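Local atomic coordinates of SusD/RagB family nutrient-binding outer membrane lipoprotein (Bacteroides vulgatus, PDB entry 4F7A), a protein that probably binds mucin O-glycans at the outer surface of the bacterium, as a SusD-like lipoprotein of a nutrient-uptake system. Residues T73-E78 against F451-N456; T464-R469 against G499-W504. All blocks are in the same frame, centred on the assembly; numbering follows the deposited sequence.

Contact 1 (T73-E78 against F451-N456)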
ATOM      1  N   THR A  73       1.609  13.618 -12.694  1.00 13.61           N
ATOM      2  CA  THR A  73       1.511  14.607 -11.639  1.00 12.81           C
ATOM      3  C   THR A  73       0.369  15.605 -11.871  1.00 13.54           C
ATOM      4  O   THR A  73      -0.250  16.064 -10.904  1.00 14.93           O
ATOM      5  CB  THR A  73       2.873  15.324 -11.389  1.00 15.80           C
ATOM      6  OG1 THR A  73       2.799  16.069 -10.162  1.00 15.10           O
ATOM      7  CG2 THR A  73       3.282  16.247 -12.561  1.00 11.48           C
ATOM      8  N   VAL A  74       0.095  15.929 -13.134  1.00 11.71           N
ATOM      9  CA  VAL A  74      -1.021  16.842 -13.500  1.00 13.63           C
ATOM     10  C   VAL A  74      -2.226  16.064 -14.020  1.00 14.63           C
ATOM     11  O   VAL A  74      -3.100  16.605 -14.709  1.00 15.06           O
ATOM     12  CB  VAL A  74      -0.602  17.922 -14.519  1.00 13.93           C
ATOM     13  CG1 VAL A  74       0.352  18.925 -13.902  1.00 13.02           C
ATOM     14  CG2 VAL A  74       0.005  17.287 -15.849  1.00 12.39           C
ATOM     15  N   TYR A  75      -2.305  14.793 -13.642  1.00 13.30           N
ATOM     16  CA  TYR A  75      -3.428  13.938 -14.011  1.00 13.29           C
ATOM     17  C   TYR A  75      -3.580  13.735 -15.528  1.00 15.69           C
ATOM     18  O   TYR A  75      -4.674  13.399 -15.984  1.00 15.22           O
ATOM     19  CB  TYR A  75      -4.767  14.423 -13.425  1.00 13.15           C
ATOM     20  CG  TYR A  75      -4.960  14.317 -11.921  1.00 13.31           C
ATOM     21  CD1 TYR A  75      -4.193  13.459 -11.122  1.00 13.29           C
ATOM     22  CD2 TYR A  75      -5.951  15.051 -11.305  1.00 13.65           C
ATOM     23  CE1 TYR A  75      -4.421  13.354  -9.756  1.00 15.67           C
ATOM     24  CE2 TYR A  75      -6.177  14.959  -9.937  1.00  9.98           C
ATOM     25  CZ  TYR A  75      -5.417  14.119  -9.174  1.00 12.92           C
ATOM     26  OH  TYR A  75      -5.678  14.053  -7.832  1.00 11.60           O
ATOM     27  N   ALA A  76      -2.510  13.952 -16.296  1.00 15.77           N
ATOM     28  CA  ALA A  76      -2.480  13.558 -17.714  1.00 17.82           C
ATOM     29  C   ALA A  76      -1.842  12.170 -17.718  1.00 16.79           C
ATOM     30  O   ALA A  76      -0.644  12.011 -17.895  1.00 16.15           O
ATOM     31  CB  ALA A  76      -1.676  14.557 -18.546  1.00 18.19           C
ATOM     32  N   LEU A  77      -2.652  11.162 -17.437  1.00 16.44           N
ATOM     33  CA  LEU A  77      -2.099   9.877 -17.065  1.00 17.40           C
ATOM     34  C   LEU A  77      -1.385   9.236 -18.256  1.00 19.12           C
ATOM     35  O   LEU A  77      -1.918   9.183 -19.351  1.00 18.61           O
ATOM     36  CB  LEU A  77      -3.186   8.947 -16.532  1.00 16.90           C
ATOM     37  CG  LEU A  77      -3.923   9.397 -15.265  1.00 13.99           C
ATOM     38  CD1 LEU A  77      -4.867   8.332 -14.800  1.00 15.36           C
ATOM     39  CD2 LEU A  77      -2.943   9.715 -14.117  1.00 15.52           C
ATOM     40  N   GLU A  78      -0.162   8.770 -18.007  1.00 17.77           N
ATOM     41  CA  GLU A  78       0.668   8.120 -18.996  1.00 17.66           C
ATOM     42  C   GLU A  78       0.329   6.615 -19.056  1.00 17.45           C
ATOM     43  O   GLU A  78       0.562   5.866 -18.099  1.00 17.11           O
ATOM     44  CB  GLU A  78       2.136   8.347 -18.646  1.00 15.46           C
ATOM     45  CG  GLU A  78       3.134   7.885 -19.689  1.00 19.94           C
ATOM     46  CD  GLU A  78       3.067   8.666 -20.990  1.00 33.50           C
ATOM     47  OE1 GLU A  78       2.500   9.788 -21.029  1.00 31.21           O
ATOM     48  OE2 GLU A  78       3.588   8.135 -21.986  1.00 36.98           O
ATOM     49  N   PHE A 451      -2.902  17.623  -0.249  1.00 11.27           N
ATOM     50  CA  PHE A 451      -2.970  18.777  -1.117  1.00 10.52           C
ATOM     51  C   PHE A 451      -3.453  18.344  -2.493  1.00 12.32           C
ATOM     52  O   PHE A 451      -2.999  17.325  -3.025  1.00 11.79           O
ATOM     53  CB  PHE A 451      -1.590  19.432  -1.285  1.00 10.72           C
ATOM     54  CG  PHE A 451      -1.104  20.160  -0.066  1.00 12.46           C
ATOM     55  CD1 PHE A 451      -1.790  21.265   0.414  1.00 10.64           C
ATOM     56  CD2 PHE A 451       0.072  19.778   0.552  1.00 12.35           C
ATOM     57  CE1 PHE A 451      -1.350  21.950   1.502  1.00 10.80           C
ATOM     58  CE2 PHE A 451       0.533  20.450   1.662  1.00 13.95           C
ATOM     59  CZ  PHE A 451      -0.170  21.552   2.145  1.00  8.77           C
ATOM     60  N   LYS A 452      -4.341  19.147  -3.079  1.00 13.65           N
ATOM     61  CA  LYS A 452      -4.847  18.913  -4.447  1.00 13.82           C
ATOM     62  C   LYS A 452      -3.862  19.341  -5.528  1.00 13.89           C
ATOM     63  O   LYS A 452      -3.054  20.225  -5.312  1.00 13.94           O
ATOM     64  CB  LYS A 452      -6.136  19.692  -4.694  1.00 13.79           C
ATOM     65  CG  LYS A 452      -7.173  19.689  -3.556  1.00 15.55           C
ATOM     66  CD  LYS A 452      -7.661  18.320  -3.143  1.00 15.01           C
ATOM     67  CE  LYS A 452      -8.845  18.432  -2.162  1.00 18.07           C
ATOM     68  NZ  LYS A 452      -9.404  17.122  -1.752  1.00 16.38           N
ATOM     69  N   VAL A 453      -3.966  18.732  -6.711  1.00 13.53           N
ATOM     70  CA  VAL A 453      -3.099  19.088  -7.815  1.00 14.21           C
ATOM     71  C   VAL A 453      -3.262  20.563  -8.158  1.00 15.19           C
ATOM     72  O   VAL A 453      -4.352  21.101  -8.086  1.00 13.20           O
ATOM     73  CB  VAL A 453      -3.307  18.189  -9.087  1.00 14.20           C
ATOM     74  CG1 VAL A 453      -3.014  16.728  -8.750  1.00 15.13           C
ATOM     75  CG2 VAL A 453      -4.712  18.385  -9.708  1.00 12.10           C
ATOM     76  N   GLN A 454      -2.167  21.233  -8.494  1.00 15.45           N
ATOM     77  CA  GLN A 454      -2.240  22.666  -8.811  1.00 16.09           C
ATOM     78  C   GLN A 454      -2.795  22.874 -10.210  1.00 17.15           C
ATOM     79  O   GLN A 454      -3.530  23.839 -10.456  1.00 15.73           O
ATOM     80  CB  GLN A 454      -0.856  23.298  -8.676  1.00 15.35           C
ATOM     81  CG  GLN A 454      -0.248  23.056  -7.295  1.00 15.16           C
ATOM     82  CD  GLN A 454       0.675  24.160  -6.859  1.00 15.59           C
ATOM     83  OE1 GLN A 454       1.125  24.970  -7.677  1.00 15.24           O
ATOM     84  NE2 GLN A 454       0.975  24.198  -5.566  1.00 15.96           N
ATOM     85  N   THR A 455      -2.439  21.959 -11.117  1.00 17.16           N
ATOM     86  CA  THR A 455      -2.911  21.947 -12.505  1.00 16.46           C
ATOM     87  C   THR A 455      -3.491  20.566 -12.819  1.00 16.90           C
ATOM     88  O   THR A 455      -2.868  19.535 -12.518  1.00 17.25           O
ATOM     89  CB  THR A 455      -1.772  22.266 -13.482  1.00 18.61           C
ATOM     90  OG1 THR A 455      -1.334  23.628 -13.283  1.00 19.34           O
ATOM     91  CG2 THR A 455      -2.198  22.044 -14.958  1.00 16.32           C
ATOM     92  N   ASN A 456      -4.673  20.556 -13.422  1.00 14.27           N
ATOM     93  CA  ASN A 456      -5.415  19.327 -13.725  1.00 13.82           C
ATOM     94  C   ASN A 456      -5.586  19.232 -15.233  1.00 16.02           C
ATOM     95  O   ASN A 456      -6.450  19.870 -15.795  1.00 16.12           O
ATOM     96  CB  ASN A 456      -6.760  19.331 -12.995  1.00 13.13           C
ATOM     97  CG  ASN A 456      -7.564  18.054 -13.206  1.00 13.90           C
ATOM     98  OD1 ASN A 456      -7.394  17.360 -14.207  1.00 15.66           O
ATOM     99  ND2 ASN A 456      -8.496  17.777 -12.290  1.00 10.64           N
TER
HETATM  100  O   HOH W   1      -6.199  16.808  -6.750  1.00 14.24           O

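Contact 2 (T464-R469 against G499-W504)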
ATOM      1  N   THR A 464     -10.465  17.736  -9.552  1.00 13.20           N
ATOM      2  CA  THR A 464      -9.399  18.208  -8.669  1.00 12.24           C
ATOM      3  C   THR A 464      -9.701  17.930  -7.192  1.00 14.13           C
ATOM      4  O   THR A 464      -8.879  17.356  -6.500  1.00 14.08           O
ATOM      5  CB  THR A 464      -9.146  19.705  -8.898  1.00 15.77           C
ATOM      6  OG1 THR A 464      -8.610  19.873 -10.217  1.00 15.86           O
ATOM      7  CG2 THR A 464      -8.172  20.277  -7.845  1.00 16.15           C
ATOM      8  N   ASP A 465     -10.894  18.304  -6.726  1.00 12.95           N
ATOM      9  CA  ASP A 465     -11.254  18.133  -5.318  1.00 12.30           C
ATOM     10  C   ASP A 465     -11.567  16.677  -4.898  1.00 13.84           C
ATOM     11  O   ASP A 465     -11.149  16.233  -3.821  1.00 14.57           O
ATOM     12  CB  ASP A 465     -12.400  19.082  -4.936  1.00 14.31           C
ATOM     13  CG  ASP A 465     -11.911  20.526  -4.719  1.00 18.49           C
ATOM     14  OD1 ASP A 465     -10.773  20.701  -4.244  1.00 22.59           O
ATOM     15  OD2 ASP A 465     -12.650  21.475  -5.046  1.00 16.10           O
ATOM     16  N   ILE A 466     -12.277  15.921  -5.737  1.00 12.63           N
ATOM     17  CA  ILE A 466     -12.505  14.513  -5.406  1.00 12.24           C
ATOM     18  C   ILE A 466     -11.149  13.773  -5.419  1.00 12.44           C
ATOM     19  O   ILE A 466     -10.895  12.902  -4.590  1.00 11.93           O
ATOM     20  CB  ILE A 466     -13.519  13.865  -6.341  1.00 13.28           C
ATOM     21  CG1 ILE A 466     -14.915  14.480  -6.092  1.00 18.56           C
ATOM     22  CG2 ILE A 466     -13.578  12.355  -6.154  1.00 11.63           C
ATOM     23  CD1 ILE A 466     -15.893  14.252  -7.249  1.00 20.46           C
HETATM   24  N   MSE A 467     -10.303  14.162  -6.363  1.00 12.02           N
HETATM   25  CA  MSE A 467      -8.983  13.598  -6.603  1.00 12.87           C
HETATM   26  C   MSE A 467      -9.078  12.260  -7.349  1.00 12.26           C
HETATM   27  O   MSE A 467     -10.182  11.671  -7.488  1.00 12.41           O
HETATM   28  CB  MSE A 467      -8.155  13.466  -5.313  1.00 11.88           C
HETATM   29  CG  MSE A 467      -8.192  14.697  -4.416  1.00 14.80           C
HETATM   30 SE   MSE A 467      -7.004  14.554  -2.890  0.75  9.30          SE
HETATM   31  CE  MSE A 467      -5.340  14.722  -3.886  1.00 12.41           C
ATOM     32  N   ILE A 468      -7.923  11.809  -7.832  1.00 13.74           N
ATOM     33  CA  ILE A 468      -7.844  10.577  -8.605  1.00 14.10           C
ATOM     34  C   ILE A 468      -8.378   9.390  -7.776  1.00 13.07           C
ATOM     35  O   ILE A 468      -8.108   9.273  -6.559  1.00 10.98           O
ATOM     36  CB  ILE A 468      -6.394  10.353  -9.144  1.00 13.23           C
ATOM     37  CG1 ILE A 468      -6.341   9.122 -10.041  1.00 12.67           C
ATOM     38  CG2 ILE A 468      -5.338  10.242  -8.001  1.00 10.00           C
ATOM     39  CD1 ILE A 468      -4.971   8.968 -10.792  1.00 10.05           C
ATOM     40  N   ARG A 469      -9.178   8.550  -8.431  1.00 10.63           N
ATOM     41  CA  ARG A 469      -9.896   7.465  -7.767  1.00 12.21           C
ATOM     42  C   ARG A 469      -9.319   6.074  -8.048  1.00 12.53           C
ATOM     43  O   ARG A 469      -9.612   5.125  -7.326  1.00 12.13           O
ATOM     44  CB  ARG A 469     -11.357   7.459  -8.225  1.00 12.04           C
ATOM     45  CG  ARG A 469     -12.175   8.706  -7.907  1.00 14.83           C
ATOM     46  CD  ARG A 469     -12.435   8.853  -6.398  1.00 13.67           C
ATOM     47  NE  ARG A 469     -11.380   9.599  -5.722  1.00 12.63           N
ATOM     48  CZ  ARG A 469     -11.074   9.494  -4.425  1.00 13.70           C
ATOM     49  NH1 ARG A 469     -11.674   8.575  -3.667  1.00 12.12           N
ATOM     50  NH2 ARG A 469     -10.125  10.278  -3.892  1.00 14.20           N
ATOM     51  N   GLY A 499     -11.370   9.004 -12.776  1.00 13.58           N
ATOM     52  CA  GLY A 499     -12.385   9.633 -11.931  1.00 13.29           C
ATOM     53  C   GLY A 499     -13.483   8.700 -11.427  1.00 15.19           C
ATOM     54  O   GLY A 499     -14.348   9.112 -10.640  1.00 15.61           O
ATOM     55  N   THR A 500     -13.481   7.459 -11.888  1.00 15.79           N
ATOM     56  CA  THR A 500     -14.505   6.505 -11.475  1.00 15.29           C
ATOM     57  C   THR A 500     -14.164   5.829 -10.143  1.00 13.14           C
ATOM     58  O   THR A 500     -13.113   5.211 -10.006  1.00 12.20           O
ATOM     59  CB  THR A 500     -14.705   5.451 -12.547  1.00 15.11           C
ATOM     60  OG1 THR A 500     -15.227   6.090 -13.714  1.00 15.92           O
ATOM     61  CG2 THR A 500     -15.666   4.360 -12.067  1.00 15.41           C
ATOM     62  N   ARG A 501     -15.061   5.944  -9.169  1.00 11.60           N
ATOM     63  CA  ARG A 501     -14.857   5.337  -7.870  1.00 13.99           C
ATOM     64  C   ARG A 501     -14.873   3.807  -7.932  1.00 13.53           C
ATOM     65  O   ARG A 501     -15.753   3.192  -8.576  1.00 12.66           O
ATOM     66  CB  ARG A 501     -15.933   5.799  -6.864  1.00 13.28           C
ATOM     67  CG  ARG A 501     -15.871   7.263  -6.501  1.00 17.63           C
ATOM     68  CD  ARG A 501     -16.852   7.576  -5.404  1.00 20.21           C
ATOM     69  NE  ARG A 501     -17.010   9.015  -5.220  1.00 17.63           N
ATOM     70  CZ  ARG A 501     -16.205   9.794  -4.503  1.00 20.64           C
ATOM     71  NH1 ARG A 501     -15.137   9.316  -3.861  1.00 13.70           N
ATOM     72  NH2 ARG A 501     -16.478  11.088  -4.423  1.00 22.21           N
ATOM     73  N   LEU A 502     -13.944   3.201  -7.195  1.00 11.95           N
ATOM     74  CA  LEU A 502     -13.961   1.754  -7.008  1.00 12.00           C
ATOM     75  C   LEU A 502     -15.076   1.357  -6.054  1.00 13.01           C
ATOM     76  O   LEU A 502     -15.634   2.210  -5.356  1.00 13.36           O
ATOM     77  CB  LEU A 502     -12.600   1.273  -6.526  1.00 14.19           C
ATOM     78  CG  LEU A 502     -11.469   1.612  -7.497  1.00 15.13           C
ATOM     79  CD1 LEU A 502     -10.159   1.023  -7.005  1.00 12.75           C
ATOM     80  CD2 LEU A 502     -11.823   1.122  -8.932  1.00 11.24           C
ATOM     81  N   TRP A 503     -15.433   0.075  -6.067  1.00 14.47           N
ATOM     82  CA  TRP A 503     -16.525  -0.451  -5.261  1.00 15.14           C
ATOM     83  C   TRP A 503     -16.426  -0.056  -3.775  1.00 12.43           C
ATOM     84  O   TRP A 503     -17.421   0.369  -3.173  1.00 13.39           O
ATOM     85  CB  TRP A 503     -16.609  -1.980  -5.422  1.00 14.01           C
ATOM     86  CG  TRP A 503     -17.569  -2.678  -4.468  1.00 14.05           C
ATOM     87  CD1 TRP A 503     -18.941  -2.671  -4.504  1.00 17.71           C
ATOM     88  CD2 TRP A 503     -17.202  -3.491  -3.353  1.00 16.66           C
ATOM     89  NE1 TRP A 503     -19.442  -3.449  -3.475  1.00 17.07           N
ATOM     90  CE2 TRP A 503     -18.395  -3.958  -2.753  1.00 14.54           C
ATOM     91  CE3 TRP A 503     -15.979  -3.908  -2.825  1.00 17.50           C
ATOM     92  CZ2 TRP A 503     -18.388  -4.811  -1.643  1.00 17.96           C
ATOM     93  CZ3 TRP A 503     -15.974  -4.733  -1.698  1.00 16.52           C
ATOM     94  CH2 TRP A 503     -17.168  -5.180  -1.129  1.00 17.63           C
ATOM     95  N   TRP A 504     -15.240  -0.169  -3.185  1.00 11.76           N
ATOM     96  CA  TRP A 504     -15.077   0.169  -1.755  1.00 12.85           C
ATOM     97  C   TRP A 504     -15.024   1.647  -1.422  1.00 12.09           C
ATOM     98  O   TRP A 504     -15.019   2.004  -0.241  1.00 13.21           O
ATOM     99  CB  TRP A 504     -13.901  -0.554  -1.103  1.00 10.96           C
ATOM    100  CG  TRP A 504     -12.556  -0.528  -1.809  1.00 11.70           C
ATOM    101  CD1 TRP A 504     -11.873  -1.625  -2.264  1.00 11.20           C
ATOM    102  CD2 TRP A 504     -11.689   0.596  -2.047  1.00 14.18           C
ATOM    103  NE1 TRP A 504     -10.669  -1.256  -2.786  1.00 12.76           N
ATOM    104  CE2 TRP A 504     -10.529   0.100  -2.680  1.00  9.48           C
ATOM    105  CE3 TRP A 504     -11.782   1.958  -1.808  1.00 10.42           C
ATOM    106  CZ2 TRP A 504      -9.470   0.919  -3.039  1.00 10.03           C
ATOM    107  CZ3 TRP A 504     -10.761   2.773  -2.180  1.00 12.24           C
ATOM    108  CH2 TRP A 504      -9.608   2.258  -2.810  1.00 12.23           C
TER
HETATM  109  O   HOH W   2     -11.903   4.659  -5.861  1.00 12.16           O

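Contact 1 (T73-E78 against F451-N456)
Val74 and Asn456 bring the two loops together, their CA atoms 5.1 Å apart; a weak CA-H...O contact reaches from Val74 CA to Thr455 O (3.4 Å), and Val74 also makes a backbone hydrogen bond with Asn457. Beside this seam the side chains of Val74 and Thr455 run in the same direction, Val74 CG1 lying 4.0 Å from Thr455 CB. The main apolar touch is a CH-pi contact: Val453 CG1 sits over one face of the Tyr75 ring, displaced toward its rim and 3.8 Å from the centroid. With chi1 at -61°, Val453 CG1 stands anti to its own carbonyl carbon and meets both the ring and Thr73 O. In this SusD-like fold the contact joins the loop leading into helix 79-82 to the one that follows helix 435-445. At the ring edge, the Asn456 amide is turned 82° from the ring plane, and Ser458 and Ile462 bind its polar atoms. Tyr75 OH hydrogen-bonds Ile468 N and shares a water with Val453 N (3.0 Å from Tyr75 OH, 2.9 Å from Val453 N). A leucine here has neither ring nor hydroxyl, and is likely to leave Ile468 N without its mate and the water held less firmly, with poorer packing against Val453 CG1.

Contact 2 (T464-R469 against G499-W504)
The touching parts, Ile466 to Arg469 and Gly499 to Leu502, run 58° apart and come closest at Arg469 and Gly499, whose CA atoms are 5.3 Å from each other. No direct hydrogen bond links the two segments; a water takes that place, donating to Arg469 O and accepting from Leu502 N, at 2.8 Å from each. Arg469 makes the largest single contribution to the buried surface. Its CB rests 3.4 Å from Thr500 O and its CG 3.5 Å from Gly499 O, so the aliphatic stem lies along the opposing backbone. Bends at chi2 and chi3 fold the chain back toward its own segment, where NE donates a nearly straight hydrogen bond to Met467 O (167° at the hydrogen). The acceptor lies in the guanidinium plane, although NE approaches from above the carbonyl plane. Arg501, extended from CG to NE, runs alongside Arg469 in the same direction, the two NH1 atoms 3.5 Å apart. Asp505 probably offsets the like charges: its OD2 forms a salt bridge with Arg469 NH1 and its OD1 one with Arg501 NH1. Ile466 CG2 packs 3.6 Å from Arg501 NH2, the two side chains crossing at about a right angle. The arrangement is a carboxylate bridging two arginines, here tying the loop after helix 482-492 to the loop after helix 435-445 in a SusD-like, TPR-related fold.

In the fold
Residues 451-456 of contact 1 and 464-469 of contact 2 belong to one long loop between helices 435-445 and 475-480, so the two contacts, with centres 13 Å apart, fasten successive parts of it to different neighbours. They also meet directly: Lys452 NZ probably hydrogen-bonds Asp465 O, Asn456 ND2 probably does so with Thr464 OG1, and Met467 CA packs against Tyr75 OH. Contact 1 is the more buried and rests largely on an aromatic ring and valines. Contact 2 is only partly buried, with Ile466 exposed and a sodium ion about 6 Å from its side chain, and its chemistry is that of paired arginines and a carboxylate. The water of contact 1 joins side chain to backbone, that of contact 2 backbone to backbone.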